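Local coordinates for pyridoxamine 5'-phosphate oxidase-related, FMN-binding protein (Mycobacterium smegmatis, PDB 6ECI) that binds flavin-adenine dinucleotide and probably sequesters it, which would protect mycobacteria against hypoxic and oxidative stress, at residues B[78-89]-B[114-125]. Residues are numbered along the deposited sequence; the frame is centred on the assembly and turned at random.
Sequences WSVIVRGVARTV and WVRVLPTQITGR. With FAD (flavin-adenine dinucleotide), chain C.
Ser79 and Arg125 form a hydrogen-bonded antiparallel pair, each backbone N donating to the other's O. Their side chains leave on the face that receives the adenine of FAD. Ser79 OG, placed between its backbone N and carbonyl carbon (chi1 69°), donates to FAD N1A at 2.8 Å. Arg125 bends at chi2 (-75°) and sets a face of its guanidinium over FAD C8A, tilted from the adenine plane. The same group reaches both phosphates: NH2 donates to FAD O1A at 2.8 Å, and NH1 to O1P. Val80 faces the other side of the sheet, where its CG1 meets Ile122 CD1 at 3.7 Å. Ile81 CG1 and CD1 lie over the adenine face opposite Arg125. The strand partner of Ile81, Thr123, donates from OG1 to FAD N3A at 3.0 Å. A water bridges Ile81 O and Thr123 OG1. Pro36 and Asn38 of the second subunit bind the same FAD, so the pocket lies between subunits. Val82 splits its two methyls, CG2 against Ile122 CD1 and CG1 against Pro119 CB at 3.8 Å.

Arg83 sits at a classic beta bulge. Its O accepts from both Thr120 N and Gln121 N. Here the partner chain turns a corner, so one long strand of the split beta-barrel of the pyridoxamine 5'-phosphate oxidase-like flavoproteins pairs with two, 114-119 and 121-127. The Arg83 side chain runs alongside Gln121, with OE1 beside CD and NE and the amide and guanidinium planes 47° apart; NH1 hydrogen-bonds to Ser32 O of the second subunit. Gly84 CA passes Leu118 O at 3.2 Å in a CA-H...O contact. The Arg87 and Leu118 side chains cross at about a right angle, CG near CD1. Val89 CG2 packs on Trp114 CB at 3.6 Å.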
loop_
_atom_site.group_PDB
_atom_site.type_symbol
_atom_site.label_atom_id
_atom_site.label_comp_id
_atom_site.label_asym_id
_atom_site.label_seq_id
_atom_site.Cartn_x
_atom_site.Cartn_y
_atom_site.Cartn_z
ATOM N N TRP B 78 -8.027 10.145 -2.463
ATOM C CA TRP B 78 -6.987 10.342 -3.460
ATOM C C TRP B 78 -5.906 9.295 -3.245
ATOM O O TRP B 78 -5.810 8.687 -2.177
ATOM C CB TRP B 78 -6.373 11.749 -3.379
ATOM C CG TRP B 78 -5.726 12.013 -2.054
ATOM C CD1 TRP B 78 -6.294 12.618 -0.975
ATOM C CD2 TRP B 78 -4.394 11.655 -1.658
ATOM N NE1 TRP B 78 -5.400 12.667 0.065
ATOM C CE2 TRP B 78 -4.227 12.081 -0.329
ATOM C CE3 TRP B 78 -3.327 11.021 -2.301
ATOM C CZ2 TRP B 78 -3.036 11.893 0.371
ATOM C CZ3 TRP B 78 -2.149 10.831 -1.605
ATOM C CH2 TRP B 78 -2.011 11.268 -0.283
ATOM N N SER B 79 -5.081 9.096 -4.271
ATOM C CA SER B 79 -3.908 8.249 -4.140
ATOM C C SER B 79 -2.844 8.730 -5.111
ATOM O O SER B 79 -3.151 9.302 -6.159
ATOM C CB SER B 79 -4.231 6.775 -4.394
ATOM O OG SER B 79 -4.536 6.549 -5.755
ATOM N N VAL B 80 -1.587 8.494 -4.744
ATOM C CA VAL B 80 -0.434 8.872 -5.552
ATOM C C VAL B 80 0.462 7.650 -5.688
ATOM O O VAL B 80 0.718 6.952 -4.700
ATOM C CB VAL B 80 0.337 10.051 -4.926
ATOM C CG1 VAL B 80 1.647 10.292 -5.653
ATOM C CG2 VAL B 80 -0.516 11.307 -4.943
ATOM N N ILE B 81 0.923 7.383 -6.909
ATOM C CA ILE B 81 1.839 6.284 -7.189
ATOM C C ILE B 81 3.097 6.855 -7.828
ATOM O O ILE B 81 3.019 7.595 -8.816
ATOM C CB ILE B 81 1.201 5.221 -8.103
ATOM C CG1 ILE B 81 -0.057 4.641 -7.457
ATOM C CG2 ILE B 81 2.190 4.104 -8.389
ATOM C CD1 ILE B 81 -0.809 3.685 -8.352
ATOM N N VAL B 82 4.252 6.506 -7.269
ATOM C CA VAL B 82 5.549 6.945 -7.769
ATOM C C VAL B 82 6.293 5.724 -8.294
ATOM O O VAL B 82 6.538 4.768 -7.546
ATOM C CB VAL B 82 6.367 7.657 -6.681
ATOM C CG1 VAL B 82 7.805 7.861 -7.142
ATOM C CG2 VAL B 82 5.726 8.982 -6.314
ATOM N N ARG B 83 6.643 5.750 -9.577
ATOM C CA ARG B 83 7.557 4.776 -10.157
ATOM C C ARG B 83 8.951 5.378 -10.187
ATOM O O ARG B 83 9.143 6.477 -10.717
ATOM C CB ARG B 83 7.131 4.370 -11.571
ATOM C CG ARG B 83 5.728 3.808 -11.668
ATOM C CD ARG B 83 5.617 2.759 -12.769
ATOM N NE ARG B 83 4.226 2.392 -13.029
ATOM C CZ ARG B 83 3.682 1.212 -12.731
ATOM N NH1 ARG B 83 4.411 0.256 -12.169
ATOM N NH2 ARG B 83 2.405 0.987 -13.007
ATOM N N GLY B 84 9.914 4.668 -9.619
ATOM C CA GLY B 84 11.268 5.169 -9.606
ATOM C C GLY B 84 12.261 4.118 -9.166
ATOM O O GLY B 84 11.964 2.921 -9.154
ATOM N N VAL B 85 13.453 4.588 -8.807
ATOM C CA VAL B 85 14.540 3.734 -8.349
ATOM C C VAL B 85 14.909 4.138 -6.931
ATOM O O VAL B 85 14.990 5.331 -6.618
ATOM C CB VAL B 85 15.768 3.824 -9.279
ATOM C CG1 VAL B 85 16.828 2.823 -8.851
ATOM C CG2 VAL B 85 15.357 3.589 -10.723
ATOM N N ALA B 86 15.123 3.142 -6.074
ATOM C CA ALA B 86 15.534 3.380 -4.698
ATOM C C ALA B 86 17.056 3.430 -4.638
ATOM O O ALA B 86 17.731 2.474 -5.036
ATOM C CB ALA B 86 14.994 2.295 -3.768
ATOM N N ARG B 87 17.591 4.540 -4.144
ATOM C CA ARG B 87 19.026 4.740 -4.041
ATOM C C ARG B 87 19.359 5.192 -2.628
ATOM O O ARG B 87 18.666 6.043 -2.063
ATOM C CB ARG B 87 19.513 5.776 -5.067
ATOM C CG ARG B 87 19.134 5.450 -6.511
ATOM C CD ARG B 87 20.340 5.004 -7.330
ATOM N NE ARG B 87 20.338 3.575 -7.637
ATOM C CZ ARG B 87 20.223 3.069 -8.862
ATOM N NH1 ARG B 87 20.089 3.870 -9.909
ATOM N NH2 ARG B 87 20.236 1.755 -9.040
ATOM N N THR B 88 20.410 4.616 -2.054
ATOM C CA THR B 88 20.816 5.018 -0.718
ATOM C C THR B 88 21.462 6.400 -0.751
ATOM O O THR B 88 21.952 6.867 -1.783
ATOM C CB THR B 88 21.786 4.004 -0.108
ATOM O OG1 THR B 88 23.081 4.167 -0.694
ATOM C CG2 THR B 88 21.303 2.591 -0.350
ATOM N N VAL B 89 21.457 7.053 0.405
ATOM C CA VAL B 89 22.004 8.396 0.551
ATOM C C VAL B 89 23.488 8.267 0.881
ATOM O O VAL B 89 23.856 7.865 1.988
ATOM C CB VAL B 89 21.249 9.182 1.628
ATOM C CG1 VAL B 89 21.987 10.458 1.977
ATOM C CG2 VAL B 89 19.834 9.484 1.155
ATOM N N TRP B 114 19.648 5.742 5.077
ATOM C CA TRP B 114 18.721 6.598 4.355
ATOM C C TRP B 114 18.589 6.132 2.912
ATOM O O TRP B 114 19.591 5.873 2.240
ATOM C CB TRP B 114 19.190 8.050 4.390
ATOM C CG TRP B 114 19.311 8.633 5.762
ATOM C CD1 TRP B 114 20.444 8.727 6.517
ATOM C CD2 TRP B 114 18.259 9.211 6.540
ATOM N NE1 TRP B 114 20.161 9.328 7.720
ATOM C CE2 TRP B 114 18.826 9.633 7.760
ATOM C CE3 TRP B 114 16.893 9.409 6.326
ATOM C CZ2 TRP B 114 18.072 10.240 8.761
ATOM C CZ3 TRP B 114 16.146 10.012 7.322
ATOM C CH2 TRP B 114 16.737 10.422 8.524
ATOM N N VAL B 115 17.352 6.029 2.439
ATOM C CA VAL B 115 17.055 5.653 1.064
ATOM C C VAL B 115 16.082 6.673 0.492
ATOM O O VAL B 115 15.203 7.174 1.205
ATOM C CB VAL B 115 16.467 4.227 0.979
ATOM C CG1 VAL B 115 16.304 3.794 -0.472
ATOM C CG2 VAL B 115 17.336 3.240 1.740
ATOM N N ARG B 116 16.243 6.991 -0.789
ATOM C CA ARG B 116 15.324 7.864 -1.507
ATOM C C ARG B 116 14.802 7.144 -2.739
ATOM O O ARG B 116 15.561 6.472 -3.443
ATOM C CB ARG B 116 15.992 9.171 -1.944
ATOM C CG ARG B 116 16.304 10.152 -0.833
ATOM C CD ARG B 116 16.810 11.462 -1.421
ATOM N NE ARG B 116 17.535 12.271 -0.447
ATOM C CZ ARG B 116 16.967 13.150 0.373
ATOM N NH1 ARG B 116 15.654 13.344 0.346
ATOM N NH2 ARG B 116 17.716 13.838 1.223
ATOM N N VAL B 117 13.508 7.287 -2.997
ATOM C CA VAL B 117 12.919 6.828 -4.247
ATOM C C VAL B 117 13.020 7.986 -5.232
ATOM O O VAL B 117 12.279 8.966 -5.129
ATOM C CB VAL B 117 11.468 6.371 -4.063
ATOM C CG1 VAL B 117 10.881 5.935 -5.397
ATOM C CG2 VAL B 117 11.397 5.238 -3.060
ATOM N N LEU B 118 13.961 7.890 -6.169
ATOM C CA LEU B 118 14.119 8.926 -7.180
ATOM C C LEU B 118 13.086 8.693 -8.275
ATOM O O LEU B 118 13.144 7.678 -8.980
ATOM C CB LEU B 118 15.537 8.922 -7.750
ATOM C CG LEU B 118 16.660 9.044 -6.717
ATOM C CD1 LEU B 118 17.995 9.271 -7.407
ATOM C CD2 LEU B 118 16.370 10.156 -5.716
ATOM N N PRO B 119 12.135 9.605 -8.452
ATOM C CA PRO B 119 10.987 9.306 -9.310
ATOM C C PRO B 119 11.347 9.320 -10.786
ATOM O O PRO B 119 12.076 10.191 -11.265
ATOM C CB PRO B 119 9.995 10.424 -8.972
ATOM C CG PRO B 119 10.862 11.559 -8.577
ATOM C CD PRO B 119 12.065 10.962 -7.887
ATOM N N THR B 120 10.828 8.324 -11.499
ATOM C CA THR B 120 10.802 8.320 -12.953
ATOM C C THR B 120 9.430 8.690 -13.501
ATOM O O THR B 120 9.322 9.078 -14.671
ATOM C CB THR B 120 11.242 6.940 -13.474
ATOM O OG1 THR B 120 12.354 7.095 -14.364
ATOM C CG2 THR B 120 10.101 6.198 -14.186
ATOM N N GLN B 121 8.397 8.619 -12.663
ATOM C CA GLN B 121 7.030 8.953 -13.032
ATOM C C GLN B 121 6.215 9.078 -11.752
ATOM O O GLN B 121 6.395 8.286 -10.824
ATOM C CB GLN B 121 6.432 7.884 -13.953
ATOM C CG GLN B 121 4.971 8.092 -14.317
ATOM C CD GLN B 121 4.403 6.928 -15.111
ATOM O OE1 GLN B 121 4.492 5.772 -14.691
ATOM N NE2 GLN B 121 3.820 7.227 -16.268
ATOM N N ILE B 122 5.341 10.079 -11.697
ATOM C CA ILE B 122 4.397 10.225 -10.596
ATOM C C ILE B 122 3.018 10.490 -11.182
ATOM O O ILE B 122 2.877 11.293 -12.111
ATOM C CB ILE B 122 4.804 11.342 -9.613
ATOM C CG1 ILE B 122 3.836 11.389 -8.428
ATOM C CG2 ILE B 122 4.879 12.699 -10.305
ATOM C CD1 ILE B 122 4.355 12.171 -7.235
ATOM N N THR B 123 2.010 9.788 -10.665
ATOM C CA THR B 123 0.631 9.961 -11.099
ATOM C C THR B 123 -0.266 9.979 -9.873
ATOM O O THR B 123 0.110 9.506 -8.799
ATOM C CB THR B 123 0.180 8.853 -12.063
ATOM O OG1 THR B 123 0.382 7.575 -11.451
ATOM C CG2 THR B 123 0.966 8.916 -13.365
ATOM N N GLY B 124 -1.459 10.528 -10.044
ATOM C CA GLY B 124 -2.393 10.657 -8.938
ATOM C C GLY B 124 -3.820 10.705 -9.425
ATOM O O GLY B 124 -4.115 11.236 -10.501
ATOM N N ARG B 125 -4.720 10.151 -8.617
ATOM C CA ARG B 125 -6.131 10.085 -8.957
ATOM C C ARG B 125 -6.971 10.569 -7.788
ATOM O O ARG B 125 -6.594 10.418 -6.625
ATOM C CB ARG B 125 -6.567 8.661 -9.324
ATOM C CG ARG B 125 -5.898 8.093 -10.556
ATOM C CD ARG B 125 -6.449 8.687 -11.833
ATOM N NE ARG B 125 -5.857 8.043 -12.997
ATOM C CZ ARG B 125 -6.355 6.957 -13.577
ATOM N NH1 ARG B 125 -7.460 6.401 -13.098
ATOM N NH2 ARG B 125 -5.750 6.429 -14.633
HETATM P PA FAD C . -5.605 3.338 -16.293
HETATM O O1A FAD C . -6.179 4.632 -16.740
HETATM O O2A FAD C . -5.511 2.254 -17.368
HETATM O O5B FAD C . -4.189 3.541 -15.631
HETATM C C5B FAD C . -3.136 4.255 -16.312
HETATM C C4B FAD C . -2.061 4.601 -15.314
HETATM O O4B FAD C . -2.586 5.545 -14.358
HETATM C C3B FAD C . -1.557 3.439 -14.471
HETATM O O3B FAD C . -0.528 2.717 -15.140
HETATM C C2B FAD C . -1.030 4.143 -13.218
HETATM O O2B FAD C . 0.326 4.554 -13.354
HETATM C C1B FAD C . -1.968 5.351 -13.098
HETATM N N9A FAD C . -3.010 5.188 -12.091
HETATM C C8A FAD C . -4.196 4.513 -12.220
HETATM N N7A FAD C . -4.940 4.520 -11.140
HETATM C C5A FAD C . -4.181 5.254 -10.229
HETATM C C6A FAD C . -4.413 5.625 -8.893
HETATM N N6A FAD C . -5.510 5.305 -8.204
HETATM N N1A FAD C . -3.456 6.360 -8.279
HETATM C C2A FAD C . -2.359 6.690 -8.962
HETATM N N3A FAD C . -2.033 6.390 -10.219
HETATM C C4A FAD C . -2.999 5.665 -10.807
HETATM N N1 FAD C . -11.463 1.448 -8.029
HETATM C C2 FAD C . -12.388 0.463 -7.842
HETATM O O2 FAD C . -12.704 -0.308 -8.754
HETATM N N3 FAD C . -12.991 0.314 -6.607
HETATM C C4 FAD C . -12.753 1.085 -5.487
HETATM O O4 FAD C . -13.354 0.856 -4.438
HETATM C C4X FAD C . -11.769 2.129 -5.697
HETATM N N5 FAD C . -11.481 2.910 -4.692
HETATM C C5X FAD C . -10.540 3.908 -4.895
HETATM C C6 FAD C . -10.220 4.752 -3.834
HETATM C C7 FAD C . -9.283 5.769 -3.986
HETATM C C7M FAD C . -8.961 6.661 -2.816
HETATM C C8 FAD C . -8.648 5.947 -5.226
HETATM C C8M FAD C . -7.633 7.039 -5.425
HETATM C C9 FAD C . -8.965 5.106 -6.289
HETATM C C9A FAD C . -9.904 4.093 -6.131
HETATM N N10 FAD C . -10.252 3.228 -7.189
HETATM C C10 FAD C . -11.178 2.231 -7.004
HETATM C "C1'" FAD C . -9.612 3.353 -8.504
HETATM C "C2'" FAD C . -8.475 2.354 -8.699
HETATM O "O2'" FAD C . -7.573 2.417 -7.596
HETATM C "C3'" FAD C . -7.722 2.685 -9.987
HETATM O "O3'" FAD C . -7.550 4.094 -10.073
HETATM C "C4'" FAD C . -8.413 2.192 -11.258
HETATM O "O4'" FAD C . -8.767 0.816 -11.106
HETATM C "C5'" FAD C . -7.552 2.380 -12.487
HETATM O "O5'" FAD C . -8.309 2.000 -13.654
HETATM P P FAD C . -8.036 2.667 -15.053
HETATM O O1P FAD C . -8.581 4.099 -15.035
HETATM O O2P FAD C . -8.522 1.802 -16.153
HETATM O O3P FAD C . -6.457 2.754 -15.091
HETATM O O HOH W 1 2.826 6.324 -11.224
#